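PDB 4KSI: leucine aminopeptidase A1, chloroplastic from Solanum lycopersicum, which removes N-terminal amino acids, preferably leucine, from peptides as a magnesium-binding homohexamer, regulates wound signalling and has a role in insect defence. Local coordinates for residues A[37-42]-A[70-75]; A[43-48]-A[135-140]. All coordinates share one frame; numbering follows the deposited sequence.

How the contacts relate
Both contacts lie in the N-terminal domain, away from the two-magnesium site of Lys300, Asp305, Asp325, Asp385 and Glu387, and their centres are about 15 Å apart. The chain passes directly from residues 37-42 of contact 1 into residues 43-48 of contact 2. Residues 37-42, in the connection after strand 31-35, lie against helix 67-75; residues 43-48, the end of that connection and the start of strand 46-52, pair with the start of strand 139-144. Side chains tie the two together: Val39 CG1 packs 3.5 Å from Leu47 CD2, and the Trp42 ring lies against the strand pair, with CZ2 3.5 Å from Ile140 C.

Contact 1: residues A[37-42]-A[70-75]; sequences TAVVQW and QQLDSE
Val40 rests on three side chains of helix 67-75, Gln71, Leu72 and Glu75, which occupy neighbouring positions on one flank of the helix. Its two methyls divide the work. CG2, anti to the backbone N, reaches between the second and third of these partners, 4.0 Å from Leu72 CD2 and 3.8 Å from Glu75 CG. CG1 turns instead to the amide end of Gln71, lying 3.9 Å from NE2. Leu72 and Val40 run antiparallel, side by side, whereas Gln71 and Glu75 lie across the valine.

Leu72 is the buried member of the group. While CD2 meets Val40, its other methyl, CD1, faces Val39 CG1 at 4.2 Å, so the leucine fork spans two consecutive loop residues. Gln71 runs out from the helix as an extended chain, with CG anti to the backbone N (chi1 -174°), and this brings its amide up against Val40 CB and CG1. A water fastens that end: it donates to Gln71 OE1 at 2.8 Å and accepts from Val40 N at 3.0 Å. No direct hydrogen bond joins the two segments, so this water supplies a polar link beside the apolar packing. Glu75 bends at chi2 and contributes the aliphatic part of its chain, its CG touching the valine.

The loop is itself folded into a short turn, Gln41 N bonding to Ala38 O at 2.9 Å. On the side of the sheet, Val39 packs on Ile49, Ala143 and Leu191, and Trp42 NE1 bonds to Asp189. The contact is a peripheral loop-on-helix packing, in which the connection between strands 31-35 and 46-52 joins helix 67-75 to the central sheet of the M17 N-terminal domain.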
# COMPACT_ATOMS: atom_id res chain seq x y z
N THR A 37 37.53 -47.97 17.73
CA THR A 37 37.49 -48.99 16.68
C THR A 37 38.00 -48.39 15.37
O THR A 37 37.48 -47.34 14.95
CB THR A 37 36.01 -49.40 16.43
OG1 THR A 37 35.40 -49.71 17.69
CG2 THR A 37 35.86 -50.53 15.41
N ALA A 38 38.96 -49.04 14.74
CA ALA A 38 39.42 -48.67 13.40
C ALA A 38 38.21 -48.56 12.49
O ALA A 38 37.28 -49.40 12.53
CB ALA A 38 40.41 -49.73 12.84
N VAL A 39 38.17 -47.51 11.67
CA VAL A 39 36.99 -47.23 10.90
C VAL A 39 36.65 -48.37 9.93
O VAL A 39 35.47 -48.69 9.71
CB VAL A 39 37.17 -45.90 10.15
CG1 VAL A 39 36.11 -45.73 9.08
CG2 VAL A 39 37.15 -44.71 11.13
N VAL A 40 37.67 -48.98 9.36
CA VAL A 40 37.47 -50.07 8.42
C VAL A 40 36.84 -51.32 9.09
O VAL A 40 36.24 -52.15 8.41
CB VAL A 40 38.81 -50.40 7.72
CG1 VAL A 40 39.71 -51.34 8.55
CG2 VAL A 40 38.59 -50.96 6.33
N GLN A 41 37.01 -51.44 10.42
CA GLN A 41 36.47 -52.58 11.21
C GLN A 41 35.04 -52.34 11.66
O GLN A 41 34.33 -53.29 12.00
CB GLN A 41 37.30 -52.81 12.48
CG GLN A 41 38.38 -53.87 12.37
CD GLN A 41 39.44 -53.76 13.45
OE1 GLN A 41 39.17 -53.56 14.67
NE2 GLN A 41 40.67 -53.87 13.01
N TRP A 42 34.60 -51.10 11.66
CA TRP A 42 33.31 -50.80 12.30
C TRP A 42 32.17 -51.43 11.51
O TRP A 42 32.24 -51.45 10.30
CB TRP A 42 33.12 -49.29 12.48
CG TRP A 42 31.82 -48.98 13.14
CD1 TRP A 42 31.54 -48.95 14.53
CD2 TRP A 42 30.56 -48.67 12.48
NE1 TRP A 42 30.21 -48.65 14.75
CE2 TRP A 42 29.57 -48.43 13.56
CE3 TRP A 42 30.17 -48.54 11.15
CZ2 TRP A 42 28.25 -48.11 13.28
CZ3 TRP A 42 28.84 -48.17 10.88
CH2 TRP A 42 27.90 -47.98 11.93
N GLN A 70 41.94 -43.82 1.45
CA GLN A 70 42.72 -44.72 0.61
C GLN A 70 42.39 -46.17 0.98
O GLN A 70 42.12 -47.02 0.12
CB GLN A 70 44.23 -44.44 0.79
CG GLN A 70 45.13 -44.97 -0.32
CD GLN A 70 46.61 -44.66 -0.12
OE1 GLN A 70 47.30 -44.30 -1.07
NE2 GLN A 70 47.11 -44.80 1.12
N GLN A 71 42.41 -46.41 2.27
CA GLN A 71 42.10 -47.72 2.79
C GLN A 71 40.66 -48.18 2.50
O GLN A 71 40.44 -49.30 2.05
CB GLN A 71 42.34 -47.71 4.29
CG GLN A 71 42.20 -49.09 4.90
CD GLN A 71 42.31 -49.05 6.40
OE1 GLN A 71 41.77 -48.13 7.07
NE2 GLN A 71 43.03 -50.03 6.95
N LEU A 72 39.68 -47.32 2.78
CA LEU A 72 38.29 -47.64 2.48
C LEU A 72 38.12 -47.87 1.00
O LEU A 72 37.47 -48.84 0.62
CB LEU A 72 37.31 -46.56 2.96
CG LEU A 72 37.30 -46.35 4.49
CD1 LEU A 72 36.43 -45.16 4.89
CD2 LEU A 72 36.77 -47.58 5.21
N ASP A 73 38.67 -46.99 0.15
CA ASP A 73 38.54 -47.17 -1.31
C ASP A 73 39.14 -48.51 -1.74
O ASP A 73 38.60 -49.23 -2.60
CB ASP A 73 39.23 -46.07 -2.10
CG ASP A 73 38.74 -46.02 -3.54
OD1 ASP A 73 37.54 -46.35 -3.72
OD2 ASP A 73 39.55 -45.68 -4.47
N SER A 74 40.25 -48.87 -1.11
CA SER A 74 40.95 -50.11 -1.45
C SER A 74 40.09 -51.33 -1.11
O SER A 74 39.95 -52.22 -1.93
CB SER A 74 42.29 -50.15 -0.76
OG SER A 74 42.94 -51.26 -1.25
N GLU A 75 39.44 -51.32 0.05
CA GLU A 75 38.47 -52.37 0.36
C GLU A 75 37.31 -52.40 -0.61
O GLU A 75 36.77 -53.46 -0.89
CB GLU A 75 37.93 -52.23 1.77
CG GLU A 75 39.01 -52.36 2.84
CD GLU A 75 39.51 -53.79 2.96
OE1 GLU A 75 38.74 -54.64 3.47
OE2 GLU A 75 40.66 -54.07 2.54
O HOH W 1 40.41 -47.81 9.47

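Contact 2: residues A[43-48]-A[135-140]; sequences QGDLLA and SQARNI
Asp45 is clasped by the side chain of Arg138 and by the backbone N-H groups of Arg138 and Asn139. In one of its two modelled conformers, Arg138 bends at chi2 and chi3 (chi3 -37°), folding the guanidinium back onto the carboxylate that its own backbone N-H holds. The grip is side-on: NE gives a bond of 2.9 Å to Asp45 OD2, which lies in the guanidinium plane, while NH2 donates to the syn lone pair of OD1, the two planes 37° apart. OD2 takes two further bonds, from Arg138 N at 2.8 Å on its anti side and from Asn139 N at 3.1 Å, the latter from above the carboxylate plane. Three donors thus converge on one oxygen and fix the rotation of the carboxylate. A water donates to Asp45 OD1 and, at 2.7 Å, to Asn139 OD1; Asn139 ND2 is hydrogen-bonded to Ser187 OG. Replacing Asp45 by an alanine removes the carboxylate, which would probably leave Arg138 without its mate and the two N-H groups without an acceptor.

Next to this cluster the chains pair in parallel. Asp45 N donates to Asn139 O at 2.9 Å, and Leu46 N makes a weak bond to the same oxygen. Leu46 and Ile140 form the bridge pair, with Leu46 CB 4.0 Å from Ile140 CG2 on one face of the sheet. Ala137 CB packs 3.8 Å from Asp45 CB.

A Schellman motif with Gln136 as C-prime ends helix 119-134 ahead of strand 139-144. That helix covers the Leu46 and Ile140 face through Ala131 and Ala132, while strands 187-191 and 104-112 flank 139-144 and 46-52.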
# COMPACT_ATOMS: atom_id res chain seq x y z
N GLN A 43 31.12 -51.88 12.19
CA GLN A 43 29.97 -52.58 11.56
C GLN A 43 28.68 -51.90 11.95
O GLN A 43 28.47 -51.63 13.13
CB GLN A 43 29.82 -54.01 12.13
CG GLN A 43 31.07 -54.83 12.11
CD GLN A 43 31.12 -55.70 10.89
OE1 GLN A 43 30.88 -55.24 9.76
NE2 GLN A 43 31.42 -56.99 11.10
N GLY A 44 27.81 -51.64 10.99
CA GLY A 44 26.52 -51.05 11.31
C GLY A 44 25.90 -50.63 10.01
O GLY A 44 26.32 -51.09 8.98
N ASP A 45 24.91 -49.74 10.05
CA ASP A 45 24.12 -49.46 8.88
C ASP A 45 24.70 -48.32 8.08
O ASP A 45 24.45 -48.23 6.88
CB ASP A 45 22.71 -49.02 9.29
CG ASP A 45 21.96 -50.09 10.16
OD1 ASP A 45 22.13 -51.28 9.92
OD2 ASP A 45 21.20 -49.71 11.08
N LEU A 46 25.40 -47.38 8.74
CA LEU A 46 25.91 -46.24 7.99
C LEU A 46 27.15 -45.63 8.66
O LEU A 46 27.14 -45.33 9.85
CB LEU A 46 24.82 -45.18 7.83
CG LEU A 46 25.34 -43.79 7.38
CD1 LEU A 46 25.58 -43.79 5.87
CD2 LEU A 46 24.32 -42.71 7.70
N LEU A 47 28.19 -45.42 7.88
CA LEU A 47 29.33 -44.68 8.31
C LEU A 47 29.42 -43.35 7.57
O LEU A 47 29.48 -43.33 6.32
CB LEU A 47 30.59 -45.54 8.05
CG LEU A 47 31.92 -44.83 8.20
CD1 LEU A 47 32.27 -44.52 9.65
CD2 LEU A 47 33.01 -45.63 7.50
N ALA A 48 29.38 -42.24 8.31
CA ALA A 48 29.57 -40.90 7.74
C ALA A 48 31.00 -40.40 7.99
O ALA A 48 31.47 -40.42 9.15
CB ALA A 48 28.60 -39.95 8.36
N SER A 135 17.98 -43.52 4.73
CA SER A 135 18.13 -44.98 4.56
C SER A 135 17.57 -45.78 5.76
O SER A 135 17.80 -46.98 5.88
CB SER A 135 19.58 -45.38 4.26
OG SER A 135 20.45 -44.85 5.24
N GLN A 136 16.78 -45.12 6.59
CA GLN A 136 16.19 -45.74 7.77
C GLN A 136 17.25 -46.45 8.61
O GLN A 136 17.00 -47.53 9.10
CB GLN A 136 15.11 -46.75 7.33
CG GLN A 136 13.87 -46.04 6.80
CD GLN A 136 12.77 -47.00 6.36
OE1 GLN A 136 12.83 -47.61 5.27
NE2 GLN A 136 11.79 -47.17 7.22
N ALA A 137 18.43 -45.87 8.74
CA ALA A 137 19.50 -46.46 9.54
C ALA A 137 19.20 -46.43 11.06
O ALA A 137 18.60 -45.46 11.58
CB ALA A 137 20.78 -45.70 9.27
N ARG A 138 19.64 -47.47 11.76
CA ARG A 138 19.42 -47.58 13.19
C ARG A 138 20.71 -47.32 13.98
O ARG A 138 20.68 -46.64 15.01
CB ARG A 138 18.84 -48.96 13.49
CG ARG A 138 17.57 -49.18 12.66
CD ARG A 138 17.45 -50.61 12.16
NE ARG A 138 18.76 -51.17 11.79
CZ ARG A 138 18.97 -52.46 11.62
NH1 ARG A 138 17.94 -53.27 11.79
NH2 ARG A 138 20.18 -52.93 11.31
N ASN A 139 21.83 -47.86 13.47
CA ASN A 139 23.13 -47.76 14.09
C ASN A 139 24.12 -47.12 13.13
O ASN A 139 24.42 -47.68 12.05
CB ASN A 139 23.64 -49.18 14.45
CG ASN A 139 22.56 -50.00 15.18
OD1 ASN A 139 22.08 -51.02 14.66
ND2 ASN A 139 22.06 -49.48 16.34
N ILE A 140 24.65 -45.96 13.53
CA ILE A 140 25.58 -45.23 12.63
C ILE A 140 26.89 -44.92 13.33
O ILE A 140 26.99 -45.01 14.55
CB ILE A 140 24.90 -43.95 12.06
CG1 ILE A 140 24.78 -42.81 13.09
CG2 ILE A 140 23.53 -44.35 11.49
CD1 ILE A 140 24.20 -41.51 12.55
O HOH W 2 23.09 -52.29 12.50